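Local coordinates for CDP-glucose 4,6-dehydratase (Salmonella enterica subsp. enterica serovar Typhi, PDB 1WVG), which catalyses the NAD-dependent conversion of CDP-D-glucose to CDP-4-dehydro-6-deoxy-D-glucose and water, the second step towards CDP-3,6-dideoxy-D-mannose of the O-antigen, at residues Lys37-Asp42 with Arg73-Glu78; Glu82-Met87 with Val112-Thr117; Leu166-Phe171 with Leu188-Ala193. All blocks are in the same frame, centred on the assembly; numbering follows the deposited sequence. Where two conformers were deposited one is given.

Contact 1. Residues Lys37-Asp42 with Arg73-Glu78; sequences KGYALD and RSSIAE. With APR (adenosine-5-diphosphoribose), chain C.
In the Rossmann fold of this short-chain dehydrogenase/reductase, K37 and Y39 of strand 35-40 meet S75 and E78 of helix 69-79, which packs against the parallel sheet; the axes of 37-40 and 73-78 run antiparallel, 10.1 Å apart at their closest. K37 spans the gap between the two. With CG anti to the backbone N (chi1 171°) and the chain extended beyond it, the side chain runs straight out to the helix and brings the ammonium group to three oxygens. NZ donates to the backbone carbonyl O of S75 at 3.1 Å; the donor lies 30° out of the carbonyl plane and approaches from the side, at a C=O...N angle of 109°. A salt bridge of 3.0 Å joins NZ to OE1 of E78, whose side chain crosses that of K37 at about a right angle. The bond from NZ to S75 OG is weak, at 3.3 Å. E78 is exposed and poorly ordered, so its salt bridge is the less certain part of the grip on the buried K37. Two residues along the strand, Y39 presents the edge of its ring to S75, with CD1 3.5 Å from OG close to the ring plane. The phenol OH is hydrogen-bonded to the backbone O of D65, and the ring meets H62, the two planes being nearly parallel. F13 on the neighbouring strand 11-15 touches K37, Y39 and S75 alike. Beyond Y39 the chain leaves the helix and enters the adenosine site of adenosine-5-diphosphoribose: L41 N donates to the ribose O2' at 3.1 Å, and the L41 side chain packs on the adenine, CG lying 3.6 Å from C6.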
loop_
_atom_site.group_PDB
_atom_site.type_symbol
_atom_site.label_atom_id
_atom_site.label_comp_id
_atom_site.label_asym_id
_atom_site.label_seq_id
_atom_site.Cartn_x
_atom_site.Cartn_y
_atom_site.Cartn_z
ATOM N N LYS A 37 -18.249 -19.463 -32.814
ATOM C CA LYS A 37 -17.632 -20.784 -32.831
ATOM C C LYS A 37 -17.210 -21.030 -31.392
ATOM O O LYS A 37 -16.509 -20.223 -30.821
ATOM C CB LYS A 37 -16.502 -20.927 -33.836
ATOM C CG LYS A 37 -15.718 -22.233 -33.704
ATOM C CD LYS A 37 -14.769 -22.518 -34.882
ATOM C CE LYS A 37 -14.024 -23.847 -34.719
ATOM N NZ LYS A 37 -13.003 -24.155 -35.737
ATOM N N GLY A 38 -17.686 -22.092 -30.773
ATOM C CA GLY A 38 -17.347 -22.364 -29.396
ATOM C C GLY A 38 -16.307 -23.461 -29.329
ATOM O O GLY A 38 -16.165 -24.264 -30.245
ATOM N N TYR A 39 -15.582 -23.518 -28.229
ATOM C CA TYR A 39 -14.575 -24.542 -28.035
ATOM C C TYR A 39 -14.551 -24.790 -26.557
ATOM O O TYR A 39 -14.210 -23.897 -25.791
ATOM C CB TYR A 39 -13.182 -24.108 -28.566
ATOM C CG TYR A 39 -12.021 -25.090 -28.373
ATOM C CD1 TYR A 39 -11.348 -25.643 -29.469
ATOM C CD2 TYR A 39 -11.525 -25.420 -27.108
ATOM C CE1 TYR A 39 -10.262 -26.512 -29.311
ATOM C CE2 TYR A 39 -10.416 -26.258 -26.931
ATOM C CZ TYR A 39 -9.791 -26.834 -28.038
ATOM O OH TYR A 39 -8.703 -27.677 -27.879
ATOM N N ALA A 40 -14.987 -25.990 -26.184
ATOM C CA ALA A 40 -15.075 -26.397 -24.797
ATOM C C ALA A 40 -15.221 -27.911 -24.697
ATOM O O ALA A 40 -15.146 -28.657 -25.667
ATOM C CB ALA A 40 -16.344 -25.763 -24.222
ATOM N N LEU A 41 -15.445 -28.379 -23.498
ATOM C CA LEU A 41 -15.647 -29.800 -23.314
ATOM C C LEU A 41 -17.143 -30.008 -23.389
ATOM O O LEU A 41 -17.876 -29.029 -23.602
ATOM C CB LEU A 41 -15.052 -30.285 -21.981
ATOM C CG LEU A 41 -13.567 -30.021 -21.931
ATOM C CD1 LEU A 41 -13.090 -30.099 -20.504
ATOM C CD2 LEU A 41 -12.835 -31.022 -22.804
ATOM N N ASP A 42 -17.611 -31.234 -23.236
ATOM C CA ASP A 42 -19.052 -31.398 -23.285
ATOM C C ASP A 42 -19.683 -30.681 -22.085
ATOM O O ASP A 42 -19.016 -30.534 -21.041
ATOM C CB ASP A 42 -19.506 -32.872 -23.441
ATOM C CG ASP A 42 -19.677 -33.320 -24.878
ATOM O OD1 ASP A 42 -20.670 -33.089 -25.538
ATOM O OD2 ASP A 42 -18.658 -33.998 -25.349
ATOM N N ARG A 73 -5.192 -24.010 -31.233
ATOM C CA ARG A 73 -4.623 -23.113 -32.234
ATOM C C ARG A 73 -5.313 -23.264 -33.610
ATOM O O ARG A 73 -5.748 -22.288 -34.268
ATOM C CB ARG A 73 -3.095 -23.336 -32.324
ATOM C CG ARG A 73 -2.422 -22.192 -33.085
ATOM C CD ARG A 73 -1.188 -22.626 -33.845
ATOM N NE ARG A 73 -0.941 -24.042 -33.647
ATOM C CZ ARG A 73 0.264 -24.530 -33.385
ATOM N NH1 ARG A 73 1.341 -23.746 -33.269
ATOM N NH2 ARG A 73 0.383 -25.844 -33.207
ATOM N N SER A 74 -5.407 -24.531 -34.026
ATOM C CA SER A 74 -6.015 -24.933 -35.293
ATOM C C SER A 74 -7.436 -24.456 -35.443
ATOM O O SER A 74 -7.844 -23.842 -36.451
ATOM C CB SER A 74 -5.921 -26.439 -35.493
ATOM O OG SER A 74 -4.579 -26.776 -35.780
ATOM N N SER A 75 -8.192 -24.756 -34.399
ATOM C CA SER A 75 -9.591 -24.375 -34.332
ATOM C C SER A 75 -9.687 -22.875 -34.603
ATOM O O SER A 75 -10.424 -22.384 -35.458
ATOM C CB SER A 75 -10.105 -24.745 -32.945
ATOM O OG SER A 75 -11.507 -24.781 -32.888
ATOM N N ILE A 76 -8.897 -22.120 -33.865
ATOM C CA ILE A 76 -8.895 -20.693 -34.046
ATOM C C ILE A 76 -8.492 -20.313 -35.484
ATOM O O ILE A 76 -9.137 -19.514 -36.193
ATOM C CB ILE A 76 -7.943 -20.049 -32.998
ATOM C CG1 ILE A 76 -8.332 -20.383 -31.539
ATOM C CG2 ILE A 76 -7.961 -18.541 -33.237
ATOM C CD1 ILE A 76 -7.670 -19.545 -30.420
ATOM N N ALA A 77 -7.357 -20.877 -35.894
ATOM C CA ALA A 77 -6.770 -20.640 -37.217
ATOM C C ALA A 77 -7.749 -20.796 -38.387
ATOM O O ALA A 77 -7.833 -19.972 -39.293
ATOM C CB ALA A 77 -5.588 -21.584 -37.402
ATOM N N GLU A 78 -8.500 -21.882 -38.341
ATOM C CA GLU A 78 -9.428 -22.194 -39.393
ATOM C C GLU A 78 -10.635 -21.299 -39.476
ATOM O O GLU A 78 -11.267 -21.249 -40.538
ATOM C CB GLU A 78 -9.881 -23.655 -39.303
ATOM C CG GLU A 78 -11.410 -23.759 -39.235
ATOM C CD GLU A 78 -11.910 -25.096 -38.764
ATOM O OE1 GLU A 78 -11.442 -25.707 -37.807
ATOM O OE2 GLU A 78 -12.919 -25.515 -39.491
HETATM N N1 APR C . -11.140 -27.355 -22.037
HETATM C C2 APR C . -12.168 -26.684 -22.610
HETATM N N3 APR C . -13.239 -26.207 -22.052
HETATM C C4 APR C . -13.245 -26.419 -20.719
HETATM C C5 APR C . -12.293 -27.048 -19.980
HETATM C C6 APR C . -11.170 -27.566 -20.693
HETATM N N6 APR C . -10.098 -28.187 -20.171
HETATM N N7 APR C . -12.641 -27.052 -18.635
HETATM C C8 APR C . -13.812 -26.437 -18.595
HETATM N N9 APR C . -14.220 -26.034 -19.830
HETATM C "C1'" APR C . -15.439 -25.347 -20.218
HETATM C "C2'" APR C . -16.652 -26.185 -19.919
HETATM O "O2'" APR C . -16.781 -27.229 -20.895
HETATM C "C3'" APR C . -17.726 -25.102 -20.042
HETATM O "O3'" APR C . -18.105 -24.714 -21.371
HETATM O "O4'" APR C . -15.606 -24.233 -19.400
HETATM C "C4'" APR C . -17.003 -23.940 -19.308
HETATM C "C5'" APR C . -17.274 -23.858 -17.835
HETATM O "O5'" APR C . -18.656 -23.456 -17.675
HETATM P PA APR C . -19.434 -23.606 -16.251
HETATM O O1A APR C . -18.903 -24.755 -15.406
HETATM O O2A APR C . -20.947 -23.437 -16.519
HETATM O O3A APR C . -18.943 -22.306 -15.509
HETATM P PB APR C . -19.440 -20.778 -15.762
HETATM O O1B APR C . -20.248 -20.396 -14.545
HETATM O O2B APR C . -20.030 -20.588 -17.148
HETATM O O5D APR C . -18.023 -20.055 -15.833
HETATM C C5D APR C . -17.646 -19.432 -17.072
HETATM O O4D APR C . -16.620 -17.445 -16.000
HETATM O O1D APR C . -16.765 -17.161 -13.682
HETATM C C1D APR C . -15.912 -17.546 -14.797
HETATM O O2D APR C . -14.336 -19.231 -13.970
HETATM C C2D APR C . -15.578 -19.013 -14.666
HETATM O O3D APR C . -13.987 -18.970 -16.439
HETATM C C3D APR C . -15.301 -19.409 -16.105
HETATM C C4D APR C . -16.385 -18.637 -16.820
#

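Contact 2. Residues Glu82-Met87 with Val112-Thr117; sequences EIVFHM and VHLLET. With APR (adenosine-5-diphosphoribose), chain C.
L114 lies over one face of the H86 imidazole, its CB 4.1 Å from the ring centroid and 17° off the ring normal, a CH-pi contact displaced toward the rim. The closest pair is L114 CG with H86 ND1, at 3.7 Å. One branch of the leucine, CD1, continues along the strand past H86 CB to V84, where it meets CG1 at 4.0 Å; the leucine lies alongside both side chains and points the other way. V84 and H86, two residues apart, thus point to the same side of strand 83-86 and share one leucine from helix 100-121, a layer of the Rossmann fold in which a helix covers the parallel sheet. The H86 side chain has CG anti to the backbone N (chi1 176°), which carries the ring out toward the helix. Both ring nitrogens are engaged, ND1 with T15 OG1 and NE2 with T111 OG1, and these bonds fix the rotation of the imidazole beneath L114. Past the strand end, the M87 carbonyl O accepts a weak hydrogen bond of 3.2 Å from O3D of adenosine-5-diphosphoribose.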
loop_
_atom_site.group_PDB
_atom_site.type_symbol
_atom_site.label_atom_id
_atom_site.label_comp_id
_atom_site.label_asym_id
_atom_site.label_seq_id
_atom_site.Cartn_x
_atom_site.Cartn_y
_atom_site.Cartn_z
ATOM N N GLU A 82 -12.494 -12.427 -35.303
ATOM C CA GLU A 82 -11.984 -11.081 -35.134
ATOM C C GLU A 82 -12.071 -10.738 -33.642
ATOM O O GLU A 82 -11.450 -9.806 -33.144
ATOM C CB GLU A 82 -12.866 -10.075 -35.884
ATOM C CG GLU A 82 -13.179 -10.546 -37.320
ATOM C CD GLU A 82 -14.626 -10.447 -37.739
ATOM O OE1 GLU A 82 -15.526 -11.116 -37.282
ATOM O OE2 GLU A 82 -14.818 -9.571 -38.684
ATOM N N ILE A 83 -12.893 -11.516 -32.937
ATOM C CA ILE A 83 -13.196 -11.342 -31.525
ATOM C C ILE A 83 -13.123 -12.652 -30.772
ATOM O O ILE A 83 -13.435 -13.697 -31.324
ATOM C CB ILE A 83 -14.571 -10.733 -31.367
ATOM C CG1 ILE A 83 -14.587 -9.348 -32.019
ATOM C CG2 ILE A 83 -14.936 -10.675 -29.885
ATOM C CD1 ILE A 83 -15.930 -8.609 -31.825
ATOM N N VAL A 84 -12.680 -12.594 -29.514
ATOM C CA VAL A 84 -12.489 -13.777 -28.721
ATOM C C VAL A 84 -12.863 -13.576 -27.304
ATOM O O VAL A 84 -12.402 -12.614 -26.713
ATOM C CB VAL A 84 -11.013 -14.163 -28.669
ATOM C CG1 VAL A 84 -10.814 -15.216 -27.594
ATOM C CG2 VAL A 84 -10.540 -14.731 -29.994
ATOM N N PHE A 85 -13.630 -14.515 -26.777
ATOM C CA PHE A 85 -14.004 -14.487 -25.383
ATOM C C PHE A 85 -13.436 -15.744 -24.762
ATOM O O PHE A 85 -13.830 -16.835 -25.137
ATOM C CB PHE A 85 -15.520 -14.476 -25.175
ATOM C CG PHE A 85 -16.150 -13.163 -25.595
ATOM C CD1 PHE A 85 -16.689 -13.001 -26.872
ATOM C CD2 PHE A 85 -16.217 -12.086 -24.706
ATOM C CE1 PHE A 85 -17.277 -11.789 -27.236
ATOM C CE2 PHE A 85 -16.782 -10.861 -25.065
ATOM C CZ PHE A 85 -17.330 -10.721 -26.340
ATOM N N HIS A 86 -12.490 -15.620 -23.853
ATOM C CA HIS A 86 -11.925 -16.799 -23.237
ATOM C C HIS A 86 -12.593 -17.090 -21.904
ATOM O O HIS A 86 -12.261 -16.430 -20.935
ATOM C CB HIS A 86 -10.426 -16.558 -22.966
ATOM C CG HIS A 86 -9.752 -17.684 -22.243
ATOM N ND1 HIS A 86 -9.901 -19.013 -22.654
ATOM C CD2 HIS A 86 -8.942 -17.672 -21.140
ATOM C CE1 HIS A 86 -9.170 -19.763 -21.825
ATOM N NE2 HIS A 86 -8.591 -18.986 -20.898
ATOM N N MET A 87 -13.532 -18.065 -21.855
ATOM C CA MET A 87 -14.277 -18.435 -20.645
ATOM C C MET A 87 -14.155 -19.883 -20.185
ATOM O O MET A 87 -14.801 -20.261 -19.213
ATOM C CB MET A 87 -15.773 -18.188 -20.806
ATOM C CG MET A 87 -16.078 -16.727 -21.064
ATOM S SD MET A 87 -17.845 -16.324 -20.893
ATOM C CE MET A 87 -18.351 -16.503 -22.618
ATOM N N VAL A 112 -2.773 -19.404 -21.157
ATOM C CA VAL A 112 -1.546 -19.265 -21.905
ATOM C C VAL A 112 -1.740 -19.742 -23.341
ATOM O O VAL A 112 -1.280 -19.087 -24.304
ATOM C CB VAL A 112 -0.457 -20.107 -21.279
ATOM C CG1 VAL A 112 0.864 -20.026 -22.117
ATOM C CG2 VAL A 112 -0.279 -19.653 -19.820
ATOM N N HIS A 113 -2.392 -20.915 -23.448
ATOM C CA HIS A 113 -2.614 -21.484 -24.765
ATOM C C HIS A 113 -3.440 -20.557 -25.605
ATOM O O HIS A 113 -3.164 -20.259 -26.771
ATOM C CB HIS A 113 -3.334 -22.839 -24.708
ATOM C CG HIS A 113 -2.423 -23.848 -24.140
ATOM N ND1 HIS A 113 -2.881 -25.096 -23.732
ATOM C CD2 HIS A 113 -1.087 -23.766 -23.890
ATOM C CE1 HIS A 113 -1.819 -25.765 -23.259
ATOM N NE2 HIS A 113 -0.722 -24.991 -23.348
ATOM N N LEU A 114 -4.508 -20.122 -25.006
ATOM C CA LEU A 114 -5.391 -19.252 -25.743
ATOM C C LEU A 114 -4.660 -18.014 -26.203
ATOM O O LEU A 114 -4.773 -17.654 -27.367
ATOM C CB LEU A 114 -6.648 -18.955 -24.914
ATOM C CG LEU A 114 -7.807 -18.291 -25.661
ATOM C CD1 LEU A 114 -7.670 -16.767 -25.592
ATOM C CD2 LEU A 114 -7.955 -18.777 -27.094
ATOM N N LEU A 115 -3.880 -17.378 -25.306
ATOM C CA LEU A 115 -3.143 -16.155 -25.672
ATOM C C LEU A 115 -2.001 -16.418 -26.639
ATOM O O LEU A 115 -1.760 -15.610 -27.551
ATOM C CB LEU A 115 -2.723 -15.275 -24.489
ATOM C CG LEU A 115 -3.892 -14.911 -23.588
ATOM C CD1 LEU A 115 -3.425 -14.250 -22.284
ATOM C CD2 LEU A 115 -4.909 -14.026 -24.315
ATOM N N GLU A 116 -1.327 -17.557 -26.464
ATOM C CA GLU A 116 -0.295 -17.868 -27.423
ATOM C C GLU A 116 -0.947 -18.116 -28.780
ATOM O O GLU A 116 -0.423 -17.694 -29.811
ATOM C CB GLU A 116 0.545 -19.090 -27.036
ATOM C CG GLU A 116 1.674 -19.340 -28.058
ATOM C CD GLU A 116 2.603 -18.151 -28.254
ATOM O OE1 GLU A 116 2.540 -17.116 -27.636
ATOM O OE2 GLU A 116 3.523 -18.337 -29.142
ATOM N N THR A 117 -2.095 -18.798 -28.777
ATOM C CA THR A 117 -2.822 -19.085 -30.030
ATOM C C THR A 117 -3.245 -17.802 -30.745
ATOM O O THR A 117 -3.159 -17.645 -31.967
ATOM C CB THR A 117 -4.034 -19.956 -29.744
HETATM N N1 APR C . -11.140 -27.355 -22.037
HETATM C C2 APR C . -12.168 -26.684 -22.610
HETATM N N3 APR C . -13.239 -26.207 -22.052
HETATM C C4 APR C . -13.245 -26.419 -20.719
HETATM C C5 APR C . -12.293 -27.048 -19.980
HETATM C C6 APR C . -11.170 -27.566 -20.693
HETATM N N6 APR C . -10.098 -28.187 -20.171
HETATM N N7 APR C . -12.641 -27.052 -18.635
HETATM C C8 APR C . -13.812 -26.437 -18.595
HETATM N N9 APR C . -14.220 -26.034 -19.830
HETATM C "C1'" APR C . -15.439 -25.347 -20.218
HETATM C "C2'" APR C . -16.652 -26.185 -19.919
HETATM O "O2'" APR C . -16.781 -27.229 -20.895
HETATM C "C3'" APR C . -17.726 -25.102 -20.042
HETATM O "O3'" APR C . -18.105 -24.714 -21.371
HETATM O "O4'" APR C . -15.606 -24.233 -19.400
HETATM C "C4'" APR C . -17.003 -23.940 -19.308
HETATM C "C5'" APR C . -17.274 -23.858 -17.835
HETATM O "O5'" APR C . -18.656 -23.456 -17.675
HETATM P PA APR C . -19.434 -23.606 -16.251
HETATM O O1A APR C . -18.903 -24.755 -15.406
HETATM O O2A APR C . -20.947 -23.437 -16.519
HETATM O O3A APR C . -18.943 -22.306 -15.509
HETATM P PB APR C . -19.440 -20.778 -15.762
HETATM O O1B APR C . -20.248 -20.396 -14.545
HETATM O O2B APR C . -20.030 -20.588 -17.148
HETATM O O5D APR C . -18.023 -20.055 -15.833
HETATM C C5D APR C . -17.646 -19.432 -17.072
HETATM O O4D APR C . -16.620 -17.445 -16.000
HETATM O O1D APR C . -16.765 -17.161 -13.682
HETATM C C1D APR C . -15.912 -17.546 -14.797
HETATM O O2D APR C . -14.336 -19.231 -13.970
HETATM C C2D APR C . -15.578 -19.013 -14.666
HETATM O O3D APR C . -13.987 -18.970 -16.439
HETATM C C3D APR C . -15.301 -19.409 -16.105
HETATM C C4D APR C . -16.385 -18.637 -16.820
#

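Contact 3. Residues Leu166-Phe171 with Leu188-Ala193; sequences LVASAF and LASVRA
A168 of helix 156-175 puts its CB against S190 OG of strand 187-197 at 3.5 Å, the closest side-chain approach between 166-171 and 188-193. Earlier in the helix, L166 and V167 face the second subunit, L166 packing on G162 and V167 on Y104 of that neighbouring chain. At A168 the helix turns a small residue to the strand, and the CA atoms of A168 and S190 come to 7.2 Å. The hydroxyl that meets the methyl is held from elsewhere: S190 OG stands anti to its own carbonyl carbon (chi1 -74°) and is hydrogen-bonded to N129 ND2 of strand 126-130, so this buried polar atom is satisfied while its flank rests on A168. Here one helix of the Rossmann fold lies against the parallel sheet, with L188 and S190 on the same side of their strand. The backbone O of A168 is approached by L188 CD2 at 3.9 Å, a plain van der Waals contact. One turn further along the helix from V167, F171 starts toward the strand from its CA, but its ring leads away, staying 4.7 Å or more from 188-193. The ring turns an edge to the backbone O of V167, which lies in its plane, and meets F175 edge-to-face.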
loop_
_atom_site.group_PDB
_atom_site.type_symbol
_atom_site.label_atom_id
_atom_site.label_comp_id
_atom_site.label_asym_id
_atom_site.label_seq_id
_atom_site.Cartn_x
_atom_site.Cartn_y
_atom_site.Cartn_z
ATOM N N LEU A 166 -2.238 -12.563 -13.988
ATOM C CA LEU A 166 -0.820 -12.272 -14.215
ATOM C C LEU A 166 -0.421 -12.638 -15.640
ATOM O O LEU A 166 0.293 -11.915 -16.344
ATOM C CB LEU A 166 0.089 -13.081 -13.240
ATOM C CG LEU A 166 0.570 -12.344 -11.977
ATOM C CD1 LEU A 166 -0.593 -11.940 -11.073
ATOM C CD2 LEU A 166 1.527 -13.238 -11.210
ATOM N N VAL A 167 -0.884 -13.803 -16.061
ATOM C CA VAL A 167 -0.576 -14.280 -17.397
ATOM C C VAL A 167 -0.986 -13.298 -18.475
ATOM O O VAL A 167 -0.189 -12.987 -19.362
ATOM C CB VAL A 167 -1.286 -15.575 -17.663
ATOM C CG1 VAL A 167 -1.280 -15.817 -19.176
ATOM C CG2 VAL A 167 -0.641 -16.703 -16.866
ATOM N N ALA A 168 -2.245 -12.848 -18.419
ATOM C CA ALA A 168 -2.756 -11.892 -19.411
ATOM C C ALA A 168 -1.975 -10.569 -19.380
ATOM O O ALA A 168 -1.668 -9.942 -20.399
ATOM C CB ALA A 168 -4.226 -11.605 -19.147
ATOM N N SER A 169 -1.641 -10.069 -18.210
ATOM C CA SER A 169 -0.909 -8.822 -18.278
ATOM C C SER A 169 0.496 -8.973 -18.877
ATOM O O SER A 169 1.048 -8.051 -19.472
ATOM C CB SER A 169 -1.038 -8.048 -16.972
ATOM O OG SER A 169 -0.253 -8.598 -15.960
ATOM N N ALA A 170 1.109 -10.162 -18.735
ATOM C CA ALA A 170 2.438 -10.422 -19.282
ATOM C C ALA A 170 2.336 -10.593 -20.800
ATOM O O ALA A 170 3.201 -10.174 -21.579
ATOM C CB ALA A 170 3.175 -11.565 -18.578
ATOM N N PHE A 171 1.237 -11.197 -21.264
ATOM C CA PHE A 171 1.082 -11.330 -22.697
ATOM C C PHE A 171 0.875 -9.939 -23.265
ATOM O O PHE A 171 1.468 -9.546 -24.273
ATOM C CB PHE A 171 -0.108 -12.233 -23.064
ATOM C CG PHE A 171 0.352 -13.644 -23.326
ATOM C CD1 PHE A 171 0.740 -14.467 -22.267
ATOM C CD2 PHE A 171 0.430 -14.154 -24.625
ATOM C CE1 PHE A 171 1.168 -15.782 -22.484
ATOM C CE2 PHE A 171 0.872 -15.461 -24.861
ATOM C CZ PHE A 171 1.232 -16.279 -23.787
ATOM N N LEU A 188 -6.625 -6.325 -25.488
ATOM C CA LEU A 188 -6.863 -7.440 -24.589
ATOM C C LEU A 188 -7.282 -6.938 -23.246
ATOM O O LEU A 188 -6.548 -6.174 -22.626
ATOM C CB LEU A 188 -5.549 -8.182 -24.408
ATOM C CG LEU A 188 -5.504 -9.228 -23.295
ATOM C CD1 LEU A 188 -6.564 -10.321 -23.449
ATOM C CD2 LEU A 188 -4.131 -9.892 -23.381
ATOM N N ALA A 189 -8.450 -7.352 -22.797
ATOM C CA ALA A 189 -8.926 -6.945 -21.498
ATOM C C ALA A 189 -9.174 -8.171 -20.645
ATOM O O ALA A 189 -9.538 -9.189 -21.204
ATOM C CB ALA A 189 -10.271 -6.229 -21.630
ATOM N N SER A 190 -8.943 -8.034 -19.312
ATOM C CA SER A 190 -9.220 -9.029 -18.263
ATOM C C SER A 190 -10.409 -8.490 -17.542
ATOM O O SER A 190 -10.415 -7.348 -17.126
ATOM C CB SER A 190 -8.106 -9.299 -17.284
ATOM O OG SER A 190 -7.117 -10.069 -17.957
ATOM N N VAL A 191 -11.458 -9.296 -17.492
ATOM C CA VAL A 191 -12.700 -8.892 -16.907
ATOM C C VAL A 191 -12.992 -9.747 -15.697
ATOM O O VAL A 191 -12.862 -10.968 -15.744
ATOM C CB VAL A 191 -13.798 -8.932 -17.965
ATOM C CG1 VAL A 191 -13.461 -7.870 -19.004
ATOM C CG2 VAL A 191 -13.689 -10.286 -18.621
ATOM N N ARG A 192 -13.339 -9.065 -14.613
ATOM C CA ARG A 192 -13.581 -9.706 -13.348
ATOM C C ARG A 192 -14.988 -9.502 -12.927
ATOM O O ARG A 192 -15.350 -8.387 -12.475
ATOM C CB ARG A 192 -12.639 -9.151 -12.268
ATOM C CG ARG A 192 -11.237 -9.035 -12.817
ATOM C CD ARG A 192 -10.381 -8.019 -12.096
ATOM N NE ARG A 192 -9.121 -7.975 -12.812
ATOM C CZ ARG A 192 -8.157 -7.093 -12.606
ATOM N NH1 ARG A 192 -8.266 -6.162 -11.645
ATOM N NH2 ARG A 192 -7.046 -7.156 -13.381
ATOM N N ALA A 193 -15.781 -10.572 -13.044
ATOM C CA ALA A 193 -17.184 -10.413 -12.659
ATOM C C ALA A 193 -17.440 -10.789 -11.232
ATOM O O ALA A 193 -16.528 -11.257 -10.554
ATOM C CB ALA A 193 -18.084 -11.213 -13.559
#

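All three contacts lay a helix against the same parallel sheet, and all are largely buried. Contact 1 alone extends to an exposed residue and depends on charge and hydrogen bonds; contact 2 rests on a leucine over an imidazole, and contact 3 on an alanine set against a serine hydroxyl and a leucine methyl, without any hydrogen bond between its segments. Contacts 1 and 2, whose centres are about 10 Å apart, join where I76 CD1 meets L114 CD2 at 3.4 Å, and both touch adenosine-5-diphosphoribose. Contact 2 meets contact 3 through L115 and F171, and both pack against the second subunit. Contacts 1 and 3 do not touch, their nearest atoms being about 11 Å apart.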